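Local structure of cytosol aminopeptidase (Coxiella burnetii, 3IJ3) at residues A[323-337]-A[410-422]. The protein probably acts as a manganese-dependent M17-family aminopeptidase, removing amino acids from the N-termini of peptides. Residues are numbered along the deposited sequence; the frame is centred on the assembly and turned at random.
With LI (lithium ion), chain C; SO4 (sulfate ion), chain D; SO4 (sulfate ion), chain F.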
loop_
_atom_site.group_PDB
_atom_site.type_symbol
_atom_site.label_atom_id
_atom_site.label_comp_id
_atom_site.label_asym_id
_atom_site.label_seq_id
_atom_site.Cartn_x
_atom_site.Cartn_y
_atom_site.Cartn_z
ATOM N N ARG A 323 14.057 -31.295 19.170
ATOM C CA ARG A 323 14.968 -30.567 20.060
ATOM C C ARG A 323 15.812 -29.506 19.320
ATOM O O ARG A 323 16.949 -29.210 19.729
ATOM C CB ARG A 323 15.838 -31.516 20.894
ATOM C CG ARG A 323 15.061 -32.484 21.811
ATOM C CD ARG A 323 16.013 -33.576 22.349
ATOM N NE ARG A 323 15.379 -34.592 23.196
ATOM C CZ ARG A 323 15.520 -34.669 24.520
ATOM N NH1 ARG A 323 14.910 -35.633 25.198
ATOM N NH2 ARG A 323 16.286 -33.799 25.170
ATOM N N LYS A 324 15.269 -28.985 18.212
ATOM C CA LYS A 324 15.873 -27.875 17.480
ATOM C C LYS A 324 15.075 -26.651 17.915
ATOM O O LYS A 324 13.916 -26.781 18.321
ATOM C CB LYS A 324 15.786 -28.054 15.981
ATOM C CG LYS A 324 16.583 -29.217 15.476
ATOM C CD LYS A 324 16.567 -29.319 13.945
ATOM C CE LYS A 324 17.388 -30.516 13.466
ATOM N NZ LYS A 324 18.816 -30.384 13.799
ATOM N N THR A 325 15.674 -25.476 17.869
ATOM C CA THR A 325 14.938 -24.245 18.224
ATOM C C THR A 325 14.626 -23.479 16.929
ATOM O O THR A 325 15.476 -23.385 16.056
ATOM C CB THR A 325 15.701 -23.368 19.212
ATOM O OG1 THR A 325 17.030 -23.135 18.746
ATOM C CG2 THR A 325 15.729 -24.064 20.593
ATOM N N ILE A 326 13.415 -22.932 16.830
ATOM C CA ILE A 326 12.993 -22.169 15.660
ATOM C C ILE A 326 12.660 -20.739 16.068
ATOM O O ILE A 326 11.832 -20.523 16.953
ATOM C CB ILE A 326 11.701 -22.726 15.075
ATOM C CG1 ILE A 326 11.842 -24.213 14.753
ATOM C CG2 ILE A 326 11.321 -21.959 13.836
ATOM C CD1 ILE A 326 10.472 -24.827 14.550
ATOM N N GLU A 327 13.322 -19.783 15.446
ATOM C CA GLU A 327 13.016 -18.388 15.663
ATOM C C GLU A 327 11.910 -18.037 14.677
ATOM O O GLU A 327 12.082 -18.176 13.450
ATOM C CB GLU A 327 14.222 -17.494 15.434
ATOM C CG GLU A 327 13.872 -16.001 15.703
ATOM C CD GLU A 327 15.021 -15.041 15.477
ATOM O OE1 GLU A 327 15.989 -15.398 14.753
ATOM O OE2 GLU A 327 14.946 -13.902 16.028
ATOM N N ILE A 328 10.800 -17.535 15.188
ATOM C CA ILE A 328 9.679 -17.162 14.340
ATOM C C ILE A 328 9.907 -15.782 13.738
ATOM O O ILE A 328 9.931 -14.750 14.444
ATOM C CB ILE A 328 8.345 -17.153 15.119
ATOM C CG1 ILE A 328 8.090 -18.522 15.774
ATOM C CG2 ILE A 328 7.159 -16.733 14.178
ATOM C CD1 ILE A 328 8.117 -19.723 14.774
ATOM N N THR A 329 10.100 -15.760 12.430
ATOM C CA THR A 329 10.293 -14.518 11.682
ATOM C C THR A 329 9.051 -14.151 10.865
ATOM O O THR A 329 9.004 -13.082 10.280
ATOM C CB THR A 329 11.542 -14.574 10.780
ATOM O OG1 THR A 329 11.516 -15.744 9.987
ATOM C CG2 THR A 329 12.810 -14.611 11.640
ATOM N N ASN A 330 8.073 -15.046 10.824
ATOM C CA ASN A 330 6.800 -14.803 10.119
ATOM C C ASN A 330 5.785 -15.718 10.758
ATOM O O ASN A 330 5.875 -16.942 10.607
ATOM C CB ASN A 330 6.947 -15.099 8.630
ATOM C CG ASN A 330 5.668 -14.860 7.841
ATOM O OD1 ASN A 330 4.630 -14.451 8.387
ATOM N ND2 ASN A 330 5.743 -15.110 6.529
ATOM N N THR A 331 4.802 -15.161 11.469
ATOM C CA THR A 331 3.811 -16.025 12.126
ATOM C C THR A 331 2.885 -16.720 11.110
ATOM O O THR A 331 2.201 -17.681 11.446
ATOM C CB THR A 331 2.922 -15.238 13.124
ATOM O OG1 THR A 331 2.170 -14.256 12.412
ATOM C CG2 THR A 331 3.752 -14.579 14.208
ATOM N N ASP A 332 2.901 -16.238 9.868
ATOM C CA ASP A 332 2.064 -16.765 8.786
ATOM C C ASP A 332 2.803 -17.910 8.027
ATOM O O ASP A 332 2.272 -18.439 7.064
ATOM C CB ASP A 332 1.655 -15.628 7.869
ATOM C CG ASP A 332 0.567 -16.018 6.852
ATOM O OD1 ASP A 332 -0.165 -16.985 7.065
ATOM O OD2 ASP A 332 0.447 -15.314 5.838
ATOM N N ALA A 333 4.019 -18.272 8.439
ATOM C CA ALA A 333 4.709 -19.463 7.879
ATOM C C ALA A 333 4.584 -20.529 8.976
ATOM O O ALA A 333 5.557 -21.132 9.419
ATOM C CB ALA A 333 6.199 -19.165 7.536
ATOM N N GLU A 334 3.355 -20.755 9.423
ATOM C CA GLU A 334 3.061 -21.657 10.562
ATOM C C GLU A 334 2.937 -23.128 10.175
ATOM O O GLU A 334 3.135 -24.032 11.005
ATOM C CB GLU A 334 1.732 -21.234 11.245
ATOM C CG GLU A 334 0.398 -21.739 10.628
ATOM C CD GLU A 334 0.121 -21.238 9.226
ATOM O OE1 GLU A 334 0.641 -20.172 8.876
ATOM O OE2 GLU A 334 -0.613 -21.925 8.467
ATOM N N GLY A 335 2.556 -23.378 8.930
ATOM C CA GLY A 335 2.330 -24.759 8.472
ATOM C C GLY A 335 3.572 -25.617 8.599
ATOM O O GLY A 335 3.523 -26.755 9.070
ATOM N N ARG A 336 4.685 -25.076 8.166
ATOM C CA ARG A 336 5.957 -25.818 8.243
ATOM C C ARG A 336 6.368 -26.060 9.692
ATOM O O ARG A 336 7.021 -27.061 9.994
ATOM C CB ARG A 336 7.037 -25.068 7.473
ATOM C CG ARG A 336 7.510 -23.790 8.118
ATOM C CD ARG A 336 8.198 -22.824 7.142
ATOM N NE ARG A 336 7.287 -22.320 6.126
ATOM C CZ ARG A 336 7.626 -21.400 5.212
ATOM N NH1 ARG A 336 8.856 -20.884 5.166
ATOM N NH2 ARG A 336 6.743 -21.012 4.315
ATOM N N VAL A 337 6.007 -25.116 10.582
ATOM C CA VAL A 337 6.334 -25.240 12.030
ATOM C C VAL A 337 5.576 -26.434 12.655
ATOM O O VAL A 337 6.191 -27.275 13.341
ATOM C CB VAL A 337 6.079 -23.929 12.791
ATOM C CG1 VAL A 337 6.313 -24.092 14.315
ATOM C CG2 VAL A 337 6.957 -22.785 12.223
ATOM N N LEU A 410 17.635 -19.316 5.957
ATOM C CA LEU A 410 16.958 -19.729 7.197
ATOM C C LEU A 410 17.886 -19.527 8.424
ATOM O O LEU A 410 17.607 -20.010 9.520
ATOM C CB LEU A 410 16.481 -21.178 7.077
ATOM C CG LEU A 410 15.369 -21.360 6.058
ATOM C CD1 LEU A 410 15.038 -22.856 5.887
ATOM C CD2 LEU A 410 14.142 -20.562 6.482
ATOM N N LYS A 411 18.985 -18.807 8.233
ATOM C CA LYS A 411 19.947 -18.564 9.331
ATOM C C LYS A 411 19.338 -17.662 10.415
ATOM O O LYS A 411 18.672 -16.677 10.096
ATOM C CB LYS A 411 21.225 -17.900 8.786
ATOM C CG LYS A 411 22.152 -17.313 9.864
ATOM C CD LYS A 411 23.435 -16.713 9.291
ATOM C CE LYS A 411 24.195 -15.901 10.362
ATOM N NZ LYS A 411 24.383 -16.690 11.624
ATOM N N SER A 412 19.559 -18.028 11.683
ATOM C CA SER A 412 19.100 -17.235 12.836
ATOM C C SER A 412 20.295 -16.848 13.683
ATOM O O SER A 412 21.234 -17.641 13.827
ATOM C CB SER A 412 18.143 -18.063 13.710
ATOM O OG SER A 412 17.794 -17.328 14.864
ATOM N N GLU A 413 20.295 -15.636 14.228
ATOM C CA GLU A 413 21.337 -15.242 15.152
ATOM C C GLU A 413 21.022 -15.769 16.576
ATOM O O GLU A 413 21.910 -15.779 17.438
ATOM C CB GLU A 413 21.458 -13.708 15.241
ATOM C CG GLU A 413 21.794 -13.004 13.930
ATOM C CD GLU A 413 23.186 -13.326 13.428
ATOM O OE1 GLU A 413 24.020 -13.769 14.220
ATOM O OE2 GLU A 413 23.447 -13.116 12.231
ATOM N N VAL A 414 19.790 -16.202 16.809
ATOM C CA VAL A 414 19.329 -16.596 18.126
ATOM C C VAL A 414 19.070 -18.103 18.278
ATOM O O VAL A 414 19.512 -18.716 19.220
ATOM C CB VAL A 414 18.024 -15.816 18.459
ATOM C CG1 VAL A 414 17.442 -16.226 19.814
ATOM C CG2 VAL A 414 18.303 -14.328 18.475
ATOM N N ALA A 415 18.356 -18.671 17.336
ATOM C CA ALA A 415 17.949 -20.073 17.382
ATOM C C ALA A 415 18.693 -20.910 16.367
ATOM O O ALA A 415 19.532 -20.399 15.619
ATOM C CB ALA A 415 16.421 -20.170 17.103
ATOM N N ASP A 416 18.362 -22.203 16.292
ATOM C CA ASP A 416 18.985 -23.081 15.280
ATOM C C ASP A 416 18.654 -22.656 13.838
ATOM O O ASP A 416 19.505 -22.774 12.923
ATOM C CB ASP A 416 18.603 -24.541 15.508
ATOM C CG ASP A 416 19.173 -25.093 16.788
ATOM O OD1 ASP A 416 20.377 -24.800 17.083
ATOM O OD2 ASP A 416 18.430 -25.836 17.498
ATOM N N LEU A 417 17.431 -22.170 13.632
ATOM C CA LEU A 417 17.020 -21.656 12.329
ATOM C C LEU A 417 15.767 -20.808 12.469
ATOM O O LEU A 417 15.135 -20.807 13.496
ATOM C CB LEU A 417 16.744 -22.760 11.321
ATOM C CG LEU A 417 15.543 -23.655 11.524
ATOM C CD1 LEU A 417 15.300 -24.522 10.230
ATOM C CD2 LEU A 417 15.704 -24.540 12.774
ATOM N N THR A 418 15.466 -20.057 11.433
ATOM C CA THR A 418 14.238 -19.274 11.390
ATOM C C THR A 418 13.218 -20.073 10.622
ATOM O O THR A 418 13.562 -21.067 9.981
ATOM C CB THR A 418 14.421 -17.931 10.672
ATOM O OG1 THR A 418 14.778 -18.165 9.300
ATOM C CG2 THR A 418 15.490 -17.060 11.346
ATOM N N ASN A 419 11.948 -19.655 10.689
ATOM C CA ASN A 419 10.940 -20.348 9.901
ATOM C C ASN A 419 10.682 -19.701 8.550
ATOM O O ASN A 419 9.997 -20.291 7.749
ATOM C CB ASN A 419 9.611 -20.520 10.637
ATOM C CG ASN A 419 8.867 -19.249 10.827
ATOM O OD1 ASN A 419 9.458 -18.191 11.037
ATOM N ND2 ASN A 419 7.506 -19.344 10.820
ATOM N N SER A 420 11.226 -18.530 8.269
ATOM C CA SER A 420 10.993 -17.907 6.970
ATOM C C SER A 420 12.223 -17.183 6.515
ATOM O O SER A 420 13.066 -16.797 7.331
ATOM C CB SER A 420 9.828 -16.909 6.990
ATOM O OG SER A 420 10.192 -15.780 7.770
ATOM N N SER A 421 12.288 -16.944 5.212
ATOM C CA SER A 421 13.469 -16.314 4.628
ATOM C C SER A 421 13.496 -14.810 4.671
ATOM O O SER A 421 12.511 -14.116 4.973
ATOM C CB SER A 421 13.795 -16.896 3.214
ATOM O OG SER A 421 12.717 -16.860 2.294
ATOM N N GLN A 422 14.690 -14.311 4.392
ATOM C CA GLN A 422 15.004 -12.899 4.427
ATOM C C GLN A 422 14.389 -12.093 3.260
ATOM O O GLN A 422 14.244 -10.875 3.333
ATOM C CB GLN A 422 16.545 -12.768 4.405
ATOM C CG GLN A 422 17.272 -13.704 5.400
ATOM C CD GLN A 422 18.800 -13.655 5.280
ATOM O OE1 GLN A 422 19.353 -12.970 4.407
ATOM N NE2 GLN A 422 19.485 -14.401 6.151
HETATM LI LI LI C . -1.101 -21.496 6.646
HETATM S S SO4 D . 3.427 -22.604 5.562
HETATM O O1 SO4 D . 2.450 -21.891 6.377
HETATM O O2 SO4 D . 4.576 -22.866 6.441
HETATM O O3 SO4 D . 2.770 -23.805 5.079
HETATM O O4 SO4 D . 3.863 -21.766 4.426
HETATM S S SO4 F . 9.107 -18.143 2.783
HETATM O O1 SO4 F . 8.252 -16.960 2.684
HETATM O O2 SO4 F . 9.706 -18.243 4.112
HETATM O O3 SO4 F . 8.407 -19.372 2.471
HETATM O O4 SO4 F . 10.177 -17.983 1.793
HETATM O O HOH W 1 18.905 -27.085 19.750
HETATM O O HOH W 2 18.131 -13.782 14.073
HETATM O O HOH W 3 0.292 -20.535 5.743
#
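Asn419 shows how one buried amide can hold a loop by its backbone: its side chain grips the main chain of residues 329-333 with both ends. OD1 takes the N-H of Thr329 (2.9 Å), just ahead of the type I turn 330-333, while ND2 gives one proton to Asn330 O (2.9 Å), close to the amide plane, and the other to Ala333 O (3.0 Å), approached from above that carbonyl's plane. Asn330 O also accepts from Ala333 N, which comes from the opposite face. A chi1 of 70°, between its own N and carbonyl carbon, directs the Asn419 amide toward the turn; its CB packs on Ile326 CG2 and Val337 CG2. Beside it, Thr329 OG1 and Ser420 OG lie 2.6 Å apart, and either could be the donor. The loop so held leads from a short parallel strand pair, 325-327 with 417-418, to Glu334, which binds lithium together with Asp255 and Asp273 in the metal site of the M17 catalytic domain. A bend at chi3 (65°) brings Arg336 NH1 to Asn419 O in a weak bond (2.9 Å), with Ala333 CB at one guanidinium face and two sulfates at the edge. Ending strand 325-327, on the Thr418 face, Glu327 stretches out to receive the Ser412 hydroxyl on OE1 (2.6 Å), from above the carboxylate plane. At the far end, Thr325 N bonds Asp416 OD2 (2.8 Å), and Asp416 N bonds Thr325 OG1, also bound to Tyr143 O of a second subunit.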